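Fanconi-associated nuclease 1 homolog (Pseudomonas aeruginosa, PDB 5Y7Q) is a bacterial homolog of Fanconi-associated nuclease 1, a largely helical protein whose sequence carries a FAN1 helix-turn-helix domain, a SAP domain and a VRR-NUC domain. Local coordinates at residues 281-286 / 303-308; 310-315 / 338-343; 314-319 / 329-334. One frame throughout, in Å; residues are numbered along the deposited sequence.

Contact 1. Residues 281-286 / 303-308; sequences KLLFQF and YRQSSH
The ring of Phe284 is sandwiched between two other aromatic side chains. Over one face lies His308, whose CD2 stands above the ring centre and 3.7 Å from Phe284 CG; the two planes are inclined by 36°. The opposite face receives the edge of Tyr303 in an offset edge-to-face pair, with the planes at 63° and Tyr303 CE1 3.7 Å from Phe284 CE1, toward the rim. Phe284 enters this slot with CG opposite its backbone N (chi1 -166°). The imidazole of His308 has Phe284 CB over one face, and its ND1 approaches Lys281 CA at 3.7 Å. Lys281 and His308 run alongside each other, and the imidazole CE1 rests 4.0 Å from CG of the extended lysine chain.

Past the aromatic cluster the packing is aliphatic. CD1 of Leu283 meets CG of Gln305 at 3.7 Å, the two side chains crossing at about a right angle, and Leu283 CB faces Ser306 CB. The buried hydroxyl of Ser306 is gripped twice: it accepts from His308 N at 3.1 Å, closing an ST turn just before the imidazole, and it donates to the carbonyl of Val280. The phenolic OH of Tyr303 finds its partner outside the cluster, in Glu291.

The backbones run in opposite senses, Lys281 beside His308 and Phe284 beside Tyr303. This is consistent with an alpha-alpha hairpin of helices 273-292 and 296-304, joined by a short turn, whose second arm and exit turn are pinned to the first by an aromatic cluster.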
loop_
_atom_site.group_PDB
_atom_site.type_symbol
_atom_site.label_atom_id
_atom_site.label_comp_id
_atom_site.label_asym_id
_atom_site.label_seq_id
_atom_site.Cartn_x
_atom_site.Cartn_y
_atom_site.Cartn_z
ATOM N N LYS A 281 7.566 3.008 -10.860
ATOM C CA LYS A 281 6.427 2.128 -10.642
ATOM C C LYS A 281 5.358 2.369 -11.697
ATOM O O LYS A 281 4.800 1.419 -12.268
ATOM C CB LYS A 281 5.865 2.340 -9.230
ATOM C CG LYS A 281 4.702 1.407 -8.878
ATOM C CD LYS A 281 4.166 1.643 -7.453
ATOM C CE LYS A 281 3.068 0.625 -7.063
ATOM N NZ LYS A 281 2.338 0.996 -5.802
ATOM N N LEU A 282 5.087 3.640 -11.995
ATOM C CA LEU A 282 4.017 3.954 -12.933
ATOM C C LEU A 282 4.324 3.405 -14.323
ATOM O O LEU A 282 3.486 2.737 -14.945
ATOM C CB LEU A 282 3.822 5.460 -12.954
ATOM C CG LEU A 282 2.655 6.089 -13.653
ATOM C CD1 LEU A 282 1.418 5.720 -12.920
ATOM C CD2 LEU A 282 2.897 7.566 -13.589
ATOM N N LEU A 283 5.533 3.669 -14.823
ATOM C CA LEU A 283 5.979 3.029 -16.058
ATOM C C LEU A 283 5.739 1.529 -16.018
ATOM O O LEU A 283 5.220 0.941 -16.979
ATOM C CB LEU A 283 7.461 3.300 -16.289
ATOM C CG LEU A 283 7.731 4.716 -16.750
ATOM C CD1 LEU A 283 9.225 4.885 -16.928
ATOM C CD2 LEU A 283 6.995 4.976 -18.044
ATOM N N PHE A 284 6.120 0.891 -14.908
ATOM C CA PHE A 284 5.921 -0.551 -14.773
ATOM C C PHE A 284 4.472 -0.934 -15.080
ATOM O O PHE A 284 4.208 -1.749 -15.974
ATOM C CB PHE A 284 6.339 -0.990 -13.359
ATOM C CG PHE A 284 6.503 -2.481 -13.184
ATOM C CD1 PHE A 284 7.649 -3.117 -13.607
ATOM C CD2 PHE A 284 5.523 -3.231 -12.553
ATOM C CE1 PHE A 284 7.796 -4.478 -13.439
ATOM C CE2 PHE A 284 5.658 -4.587 -12.384
ATOM C CZ PHE A 284 6.791 -5.216 -12.824
ATOM N N GLN A 285 3.511 -0.318 -14.383
ATOM C CA GLN A 285 2.123 -0.706 -14.606
ATOM C C GLN A 285 1.693 -0.441 -16.045
ATOM O O GLN A 285 0.943 -1.239 -16.632
ATOM C CB GLN A 285 1.213 0.021 -13.628
ATOM C CG GLN A 285 1.816 0.116 -12.254
ATOM C CD GLN A 285 0.829 -0.188 -11.157
ATOM O OE1 GLN A 285 1.045 0.189 -10.007
ATOM N NE2 GLN A 285 -0.268 -0.877 -11.502
ATOM N N PHE A 286 2.155 0.672 -16.632
ATOM C CA PHE A 286 1.875 0.913 -18.047
ATOM C C PHE A 286 2.282 -0.294 -18.874
ATOM O O PHE A 286 1.506 -0.802 -19.696
ATOM C CB PHE A 286 2.615 2.153 -18.550
ATOM C CG PHE A 286 2.061 3.441 -18.044
ATOM C CD1 PHE A 286 0.941 3.465 -17.236
ATOM C CD2 PHE A 286 2.661 4.645 -18.391
ATOM C CE1 PHE A 286 0.438 4.657 -16.783
ATOM C CE2 PHE A 286 2.167 5.843 -17.940
ATOM C CZ PHE A 286 1.050 5.850 -17.133
ATOM N N TYR A 303 9.074 -1.381 -19.830
ATOM C CA TYR A 303 9.847 -2.115 -18.821
ATOM C C TYR A 303 11.336 -1.744 -18.860
ATOM O O TYR A 303 11.968 -1.561 -17.811
ATOM C CB TYR A 303 9.702 -3.625 -19.019
ATOM C CG TYR A 303 8.399 -4.256 -18.578
ATOM C CD1 TYR A 303 7.844 -3.980 -17.321
ATOM C CD2 TYR A 303 7.739 -5.167 -19.406
ATOM C CE1 TYR A 303 6.652 -4.590 -16.910
ATOM C CE2 TYR A 303 6.554 -5.762 -19.011
ATOM C CZ TYR A 303 6.017 -5.472 -17.769
ATOM O OH TYR A 303 4.849 -6.091 -17.399
ATOM N N ARG A 304 11.917 -1.643 -20.060
ATOM C CA ARG A 304 13.345 -1.373 -20.169
ATOM C C ARG A 304 13.714 0.005 -19.656
ATOM O O ARG A 304 14.826 0.188 -19.153
ATOM C CB ARG A 304 13.823 -1.554 -21.605
ATOM C CG ARG A 304 14.287 -2.983 -21.855
ATOM C CD ARG A 304 15.618 -3.037 -22.528
ATOM N NE ARG A 304 15.436 -3.485 -23.896
ATOM C CZ ARG A 304 16.435 -3.697 -24.740
ATOM N NH1 ARG A 304 17.690 -3.490 -24.332
ATOM N NH2 ARG A 304 16.175 -4.111 -25.982
ATOM N N GLN A 305 12.818 0.985 -19.731
ATOM C CA GLN A 305 13.184 2.290 -19.175
ATOM C C GLN A 305 12.804 2.443 -17.699
ATOM O O GLN A 305 12.879 3.551 -17.162
ATOM C CB GLN A 305 12.614 3.432 -20.021
ATOM C CG GLN A 305 11.173 3.741 -19.855
ATOM C CD GLN A 305 10.651 4.494 -21.054
ATOM O OE1 GLN A 305 10.083 5.588 -20.919
ATOM N NE2 GLN A 305 10.855 3.926 -22.248
ATOM N N SER A 306 12.391 1.369 -17.037
ATOM C CA SER A 306 12.074 1.391 -15.616
ATOM C C SER A 306 13.104 0.606 -14.802
ATOM O O SER A 306 13.502 -0.506 -15.181
ATOM C CB SER A 306 10.678 0.813 -15.382
ATOM O OG SER A 306 10.462 0.582 -14.005
ATOM N N SER A 307 13.537 1.188 -13.679
ATOM C CA SER A 307 14.421 0.521 -12.723
ATOM C C SER A 307 13.646 -0.172 -11.605
ATOM O O SER A 307 14.252 -0.636 -10.632
ATOM C CB SER A 307 15.438 1.513 -12.133
ATOM O OG SER A 307 14.815 2.536 -11.373
ATOM N N HIS A 308 12.324 -0.214 -11.715
ATOM C CA HIS A 308 11.482 -0.900 -10.745
ATOM C C HIS A 308 11.961 -2.339 -10.544
ATOM O O HIS A 308 12.392 -2.993 -11.505
ATOM C CB HIS A 308 10.031 -0.876 -11.236
ATOM C CG HIS A 308 9.035 -1.351 -10.228
ATOM N ND1 HIS A 308 8.536 -0.536 -9.236
ATOM C CD2 HIS A 308 8.442 -2.556 -10.060
ATOM C CE1 HIS A 308 7.681 -1.221 -8.498
ATOM N NE2 HIS A 308 7.608 -2.451 -8.975
#

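Contact 2. Residues 310-315 / 338-343; sequences GARLRA and APESDA
The contact brings together the starts of two helices, with CA of Gly310 and CA of Ala343 7.7 Å apart. Gly310 is the N-cap residue of helix 311-321 and has a positive phi of 86°, which its missing side chain makes easy. Ser341 is the N-cap of helix 342-358, its hydroxyl bonded to the backbone N of Glu344, while residues 338-340 lead in as a loop.

The side chains that bridge the two segments are chiefly Arg312 and Glu340. The carboxylate oxygen OE2 of Glu340 lies above the centre of the Arg312 guanidinium, 4.3 Å from NE, with the two planes 32° apart. No N-H points at it, so the attraction is one of charge alone. The true salt bridge of Arg312 runs from NH1 to Glu344, whose OE2 also accepts from the backbone N of Glu340 and so ties this loop and the arginine to one oxygen. The guanidinium reaches that place through a bend at chi3 (-112°), which also lays its edge toward Ala338 O, in plane but 3.7 Å from NH1. OE1 of Glu340 stands 3.9 Å from Gly310 N, where the start of helix 311-321 would be expected to attract a negative charge.

Leu313 CD2 comes within 4.0 Å of the carbonyl oxygen of Ala343, and the side chain also packs on Leu348 and Leu351. This surface contact thus joins the starts of two helices, one of them capped by a serine, an arrangement consistent with an alpha-helical array in which helix 311-321 also meets helix 342-358, the next but one along the chain.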
loop_
_atom_site.group_PDB
_atom_site.type_symbol
_atom_site.label_atom_id
_atom_site.label_comp_id
_atom_site.label_asym_id
_atom_site.label_seq_id
_atom_site.Cartn_x
_atom_site.Cartn_y
_atom_site.Cartn_z
ATOM N N GLY A 310 12.330 -6.158 -10.558
ATOM C CA GLY A 310 11.665 -7.155 -11.380
ATOM C C GLY A 310 11.299 -6.713 -12.787
ATOM O O GLY A 310 10.773 -7.531 -13.552
ATOM N N ALA A 311 11.591 -5.459 -13.164
ATOM C CA ALA A 311 11.237 -4.951 -14.485
ATOM C C ALA A 311 12.124 -5.508 -15.596
ATOM O O ALA A 311 11.622 -5.842 -16.673
ATOM C CB ALA A 311 11.296 -3.422 -14.494
ATOM N N ARG A 312 13.442 -5.573 -15.388
ATOM C CA ARG A 312 14.323 -6.133 -16.413
ATOM C C ARG A 312 13.852 -7.516 -16.851
ATOM O O ARG A 312 13.775 -7.818 -18.050
ATOM C CB ARG A 312 15.747 -6.204 -15.874
ATOM C CG ARG A 312 16.829 -6.296 -16.917
ATOM C CD ARG A 312 18.010 -6.967 -16.275
ATOM N NE ARG A 312 19.191 -6.127 -16.083
ATOM C CZ ARG A 312 20.108 -6.319 -15.134
ATOM N NH1 ARG A 312 19.989 -7.304 -14.256
ATOM N NH2 ARG A 312 21.147 -5.503 -15.048
ATOM N N LEU A 313 13.522 -8.362 -15.879
ATOM C CA LEU A 313 12.971 -9.682 -16.167
ATOM C C LEU A 313 11.738 -9.585 -17.053
ATOM O O LEU A 313 11.613 -10.308 -18.050
ATOM C CB LEU A 313 12.624 -10.364 -14.851
ATOM C CG LEU A 313 12.942 -11.818 -14.652
ATOM C CD1 LEU A 313 14.160 -12.148 -15.423
ATOM C CD2 LEU A 313 13.172 -12.004 -13.158
ATOM N N ARG A 314 10.802 -8.703 -16.692
ATOM C CA ARG A 314 9.600 -8.554 -17.503
ATOM C C ARG A 314 9.931 -8.061 -18.911
ATOM O O ARG A 314 9.201 -8.358 -19.859
ATOM C CB ARG A 314 8.603 -7.614 -16.823
ATOM C CG ARG A 314 8.198 -7.956 -15.378
ATOM C CD ARG A 314 7.764 -9.410 -15.203
ATOM N NE ARG A 314 6.931 -9.911 -16.298
ATOM C CZ ARG A 314 6.745 -11.204 -16.564
ATOM N NH1 ARG A 314 7.340 -12.145 -15.815
ATOM N NH2 ARG A 314 5.971 -11.552 -17.589
ATOM N N ALA A 315 11.027 -7.326 -19.083
ATOM C CA ALA A 315 11.398 -6.904 -20.425
ATOM C C ALA A 315 11.944 -8.080 -21.239
ATOM O O ALA A 315 11.575 -8.257 -22.408
ATOM C CB ALA A 315 12.403 -5.749 -20.359
ATOM N N ALA A 338 25.271 -9.312 -13.792
ATOM C CA ALA A 338 25.123 -8.645 -12.494
ATOM C C ALA A 338 23.660 -8.591 -12.057
ATOM O O ALA A 338 22.995 -7.556 -12.183
ATOM C CB ALA A 338 25.729 -7.242 -12.537
ATOM N N PRO A 339 23.133 -9.683 -11.499
ATOM C CA PRO A 339 21.697 -9.723 -11.168
ATOM C C PRO A 339 21.298 -8.695 -10.118
ATOM O O PRO A 339 22.096 -8.289 -9.271
ATOM C CB PRO A 339 21.484 -11.148 -10.643
ATOM C CG PRO A 339 22.704 -11.915 -11.043
ATOM C CD PRO A 339 23.823 -10.925 -11.122
ATOM N N GLU A 340 20.028 -8.282 -10.189
ATOM C CA GLU A 340 19.479 -7.280 -9.287
ATOM C C GLU A 340 19.100 -7.867 -7.937
ATOM O O GLU A 340 19.180 -7.172 -6.919
ATOM C CB GLU A 340 18.240 -6.627 -9.910
ATOM C CG GLU A 340 18.507 -5.757 -11.142
ATOM C CD GLU A 340 17.243 -5.113 -11.739
ATOM O OE1 GLU A 340 16.100 -5.478 -11.339
ATOM O OE2 GLU A 340 17.415 -4.238 -12.624
ATOM N N SER A 341 18.672 -9.125 -7.914
ATOM C CA SER A 341 18.113 -9.744 -6.723
ATOM C C SER A 341 18.226 -11.250 -6.873
ATOM O O SER A 341 18.618 -11.763 -7.925
ATOM C CB SER A 341 16.654 -9.336 -6.527
ATOM O OG SER A 341 15.895 -9.633 -7.687
ATOM N N ASP A 342 17.837 -11.966 -5.817
ATOM C CA ASP A 342 17.770 -13.415 -5.936
ATOM C C ASP A 342 16.595 -13.826 -6.803
ATOM O O ASP A 342 16.692 -14.810 -7.548
ATOM C CB ASP A 342 17.690 -14.062 -4.555
ATOM C CG ASP A 342 19.036 -14.051 -3.828
ATOM O OD1 ASP A 342 19.055 -14.187 -2.580
ATOM O OD2 ASP A 342 20.075 -13.899 -4.515
ATOM N N ALA A 343 15.501 -13.058 -6.751
ATOM C CA ALA A 343 14.378 -13.298 -7.656
ATOM C C ALA A 343 14.823 -13.235 -9.106
ATOM O O ALA A 343 14.370 -14.026 -9.948
ATOM C CB ALA A 343 13.267 -12.287 -7.403
#

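Contact 3. Residues 314-319 / 329-334; sequences RAIRSL and HALARE. With nucleotides of chain D.
Helix segments 314-319 and 329-334 run nearly antiparallel, at 159° with a closest axis approach of 9.2 Å, and come nearest at Ile316 and Leu331. Leu331 carries the interface. Its CG meets Ile316 CG1 at 3.6 Å as the two side chains pass at a slant, while its CD2 branch touches both Ala315 CB and, at 4.3 Å, Leu319 CD1. Beyond Leu331, the Ile316 tip CD1 reaches Ala332 CA at 4.0 Å, and Ile316 also packs on Leu348, Leu351 and Leu355 of helix 342-358.

Another side of helix 314-319 faces nucleic acid. Arg317 NE donates to OP1 of DA3 of chain D (3.0 Å, 161°), an oxygen lying in the guanidinium plane; NH2 adds weak bonds to that OP1 and to O3' of DA2 of chain D. The bend at chi2 (55°) turns the guanidinium so that its NE edge faces OP1, and NH1 turns to Glu320. One turn earlier, Arg314 has Arg317 CB over one guanidinium face, the same OP1 near its edge but beyond bonding distance, and a salt bridge to Glu291. Ser318 OG bonds Arg314 O at 3.0 Å, from the face opposite to Ser318 N.

The chemistry divides by side: purely apolar packing seats the helix on its neighbour, while Arg317 grips one phosphodiester and Arg314 stands near it without a bond of its own, nearby glutamates probably tempering the charge of both.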
loop_
_atom_site.group_PDB
_atom_site.type_symbol
_atom_site.label_atom_id
_atom_site.label_comp_id
_atom_site.label_asym_id
_atom_site.label_seq_id
_atom_site.Cartn_x
_atom_site.Cartn_y
_atom_site.Cartn_z
ATOM N N ARG A 314 10.802 -8.703 -16.692
ATOM C CA ARG A 314 9.600 -8.554 -17.503
ATOM C C ARG A 314 9.931 -8.061 -18.911
ATOM O O ARG A 314 9.201 -8.358 -19.859
ATOM C CB ARG A 314 8.603 -7.614 -16.823
ATOM C CG ARG A 314 8.198 -7.956 -15.378
ATOM C CD ARG A 314 7.764 -9.410 -15.203
ATOM N NE ARG A 314 6.931 -9.911 -16.298
ATOM C CZ ARG A 314 6.745 -11.204 -16.564
ATOM N NH1 ARG A 314 7.340 -12.145 -15.815
ATOM N NH2 ARG A 314 5.971 -11.552 -17.589
ATOM N N ALA A 315 11.027 -7.326 -19.083
ATOM C CA ALA A 315 11.398 -6.904 -20.425
ATOM C C ALA A 315 11.944 -8.080 -21.239
ATOM O O ALA A 315 11.575 -8.257 -22.408
ATOM C CB ALA A 315 12.403 -5.749 -20.359
ATOM N N ILE A 316 12.833 -8.895 -20.647
ATOM C CA ILE A 316 13.289 -10.105 -21.344
ATOM C C ILE A 316 12.092 -10.949 -21.761
ATOM O O ILE A 316 11.934 -11.322 -22.934
ATOM C CB ILE A 316 14.252 -10.923 -20.463
ATOM C CG1 ILE A 316 15.465 -10.089 -20.075
ATOM C CG2 ILE A 316 14.686 -12.173 -21.187
ATOM C CD1 ILE A 316 16.080 -10.488 -18.769
ATOM N N ARG A 317 11.217 -11.244 -20.803
ATOM C CA ARG A 317 10.066 -12.077 -21.112
ATOM C C ARG A 317 9.179 -11.435 -22.175
ATOM O O ARG A 317 8.624 -12.146 -23.019
ATOM C CB ARG A 317 9.282 -12.369 -19.833
ATOM C CG ARG A 317 8.013 -13.178 -20.045
ATOM C CD ARG A 317 8.251 -14.508 -20.775
ATOM N NE ARG A 317 6.986 -15.179 -21.091
ATOM C CZ ARG A 317 6.864 -16.211 -21.923
ATOM N NH1 ARG A 317 7.932 -16.707 -22.529
ATOM N NH2 ARG A 317 5.672 -16.750 -22.153
ATOM N N SER A 318 9.050 -10.100 -22.183
ATOM C CA SER A 318 8.251 -9.463 -23.228
ATOM C C SER A 318 8.899 -9.615 -24.596
ATOM O O SER A 318 8.212 -9.916 -25.577
ATOM C CB SER A 318 8.022 -7.986 -22.924
ATOM O OG SER A 318 7.062 -7.821 -21.901
ATOM N N LEU A 319 10.215 -9.402 -24.691
ATOM C CA LEU A 319 10.885 -9.620 -25.967
ATOM C C LEU A 319 10.652 -11.043 -26.450
ATOM O O LEU A 319 10.273 -11.265 -27.612
ATOM C CB LEU A 319 12.374 -9.313 -25.852
ATOM C CG LEU A 319 12.773 -7.833 -25.771
ATOM C CD1 LEU A 319 14.104 -7.619 -25.057
ATOM C CD2 LEU A 319 12.775 -7.165 -27.156
ATOM N N HIS A 329 17.796 -12.693 -25.536
ATOM C CA HIS A 329 19.009 -13.386 -25.119
ATOM C C HIS A 329 20.075 -12.409 -24.666
ATOM O O HIS A 329 20.701 -12.614 -23.625
ATOM C CB HIS A 329 19.552 -14.225 -26.267
ATOM C CG HIS A 329 20.785 -14.991 -25.912
ATOM N ND1 HIS A 329 22.049 -14.474 -26.064
ATOM C CD2 HIS A 329 20.948 -16.228 -25.390
ATOM C CE1 HIS A 329 22.942 -15.364 -25.671
ATOM N NE2 HIS A 329 22.300 -16.439 -25.254
ATOM N N ALA A 330 20.325 -11.364 -25.467
ATOM C CA ALA A 330 21.326 -10.356 -25.125
ATOM C C ALA A 330 21.056 -9.756 -23.756
ATOM O O ALA A 330 21.943 -9.701 -22.889
ATOM C CB ALA A 330 21.345 -9.259 -26.179
ATOM N N LEU A 331 19.821 -9.315 -23.544
ATOM C CA LEU A 331 19.457 -8.719 -22.274
ATOM C C LEU A 331 19.608 -9.729 -21.152
ATOM O O LEU A 331 20.104 -9.400 -20.072
ATOM C CB LEU A 331 18.030 -8.180 -22.352
ATOM C CG LEU A 331 17.562 -7.374 -21.146
ATOM C CD1 LEU A 331 18.617 -6.347 -20.724
ATOM C CD2 LEU A 331 16.253 -6.710 -21.481
ATOM N N ALA A 332 19.218 -10.973 -21.401
ATOM C CA ALA A 332 19.394 -12.006 -20.389
ATOM C C ALA A 332 20.868 -12.201 -20.025
ATOM O O ALA A 332 21.206 -12.423 -18.854
ATOM C CB ALA A 332 18.775 -13.316 -20.877
ATOM N N ARG A 333 21.771 -12.129 -21.002
ATOM C CA ARG A 333 23.179 -12.299 -20.651
ATOM C C ARG A 333 23.689 -11.096 -19.869
ATOM O O ARG A 333 24.418 -11.250 -18.870
ATOM C CB ARG A 333 24.018 -12.527 -21.899
ATOM C CG ARG A 333 24.043 -13.942 -22.383
ATOM C CD ARG A 333 25.212 -14.148 -23.330
ATOM N NE ARG A 333 26.384 -13.379 -22.922
ATOM C CZ ARG A 333 27.284 -13.804 -22.038
ATOM N NH1 ARG A 333 27.126 -15.011 -21.478
ATOM N NH2 ARG A 333 28.326 -13.026 -21.718
ATOM N N GLU A 334 23.300 -9.894 -20.317
ATOM C CA GLU A 334 23.549 -8.663 -19.575
ATOM C C GLU A 334 23.113 -8.817 -18.125
ATOM O O GLU A 334 23.903 -8.615 -17.196
ATOM C CB GLU A 334 22.798 -7.522 -20.266
ATOM C CG GLU A 334 23.072 -6.112 -19.807
ATOM C CD GLU A 334 22.258 -5.110 -20.630
ATOM O OE1 GLU A 334 22.018 -5.409 -21.829
ATOM O OE2 GLU A 334 21.837 -4.055 -20.082
ATOM P P DA D 3 3.686 -15.674 -18.890
ATOM O OP1 DA D 3 4.295 -14.771 -19.884
ATOM O OP2 DA D 3 4.005 -15.428 -17.467
ATOM O "O5'" DA D 3 2.088 -15.678 -19.060
ATOM C "C5'" DA D 3 1.511 -16.000 -20.330
ATOM C "C4'" DA D 3 -0.001 -15.807 -20.354
ATOM O "O4'" DA D 3 -0.624 -16.603 -19.332
ATOM C "C3'" DA D 3 -0.502 -14.409 -20.086
ATOM O "O3'" DA D 3 -1.809 -14.309 -20.625
ATOM C "C2'" DA D 3 -0.524 -14.380 -18.559
ATOM C "C1'" DA D 3 -1.073 -15.766 -18.277
ATOM N N9 DA D 3 -0.604 -16.390 -17.065
ATOM C C8 DA D 3 0.690 -16.547 -16.656
ATOM N N7 DA D 3 0.809 -17.226 -15.544
ATOM C C5 DA D 3 -0.497 -17.567 -15.224
ATOM C C6 DA D 3 -1.054 -18.291 -14.159
ATOM N N6 DA D 3 -0.319 -18.828 -13.184
ATOM N N1 DA D 3 -2.401 -18.446 -14.139
ATOM C C2 DA D 3 -3.129 -17.906 -15.124
ATOM N N3 DA D 3 -2.716 -17.204 -16.174
ATOM C C4 DA D 3 -1.375 -17.073 -16.164
ATOM P P DA D 2 8.207 -19.811 -16.811
ATOM O OP1 DA D 2 9.029 -18.696 -17.331
ATOM O OP2 DA D 2 8.125 -19.977 -15.346
ATOM O "O5'" DA D 2 6.710 -19.670 -17.358
ATOM C "C5'" DA D 2 6.397 -19.982 -18.724
ATOM C "C4'" DA D 2 5.073 -19.369 -19.104
ATOM O "O4'" DA D 2 3.998 -20.201 -18.592
ATOM C "C3'" DA D 2 4.851 -17.984 -18.492
ATOM O "O3'" DA D 2 4.124 -17.151 -19.363
ATOM C "C2'" DA D 2 4.041 -18.296 -17.257
ATOM C "C1'" DA D 2 3.172 -19.417 -17.754
ATOM N N9 DA D 2 2.691 -20.206 -16.647
ATOM C C8 DA D 2 3.432 -20.723 -15.623
ATOM N N7 DA D 2 2.719 -21.349 -14.725
ATOM C C5 DA D 2 1.422 -21.204 -15.180
ATOM C C6 DA D 2 0.193 -21.646 -14.679
ATOM N N6 DA D 2 0.073 -22.351 -13.558
ATOM N N1 DA D 2 -0.912 -21.335 -15.378
ATOM C C2 DA D 2 -0.789 -20.629 -16.507
ATOM N N3 DA D 2 0.312 -20.159 -17.078
ATOM C C4 DA D 2 1.391 -20.487 -16.356
#

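In the fold
The three contacts use five consecutive helices, 273-292, 296-304, 311-321, 325-337 and 342-358. Contact 1 closes before the others open; contacts 2 and 3 both start from helix 311-321 and share Arg314 and Ala315, and contact 3 closes inside the span of contact 2. They lie about 12 Å (1 to 2), 15 Å (1 to 3) and 10 Å (2 to 3) apart, centre to centre, all on one side of the chain's centre. Tyr303 of contact 1 packs against Arg314 and Ala315, so helix 311-321 is flanked by the hairpin before it and the helices after it. The result is a run of packed helices, with chain D held at Arg317 of helix 311-321.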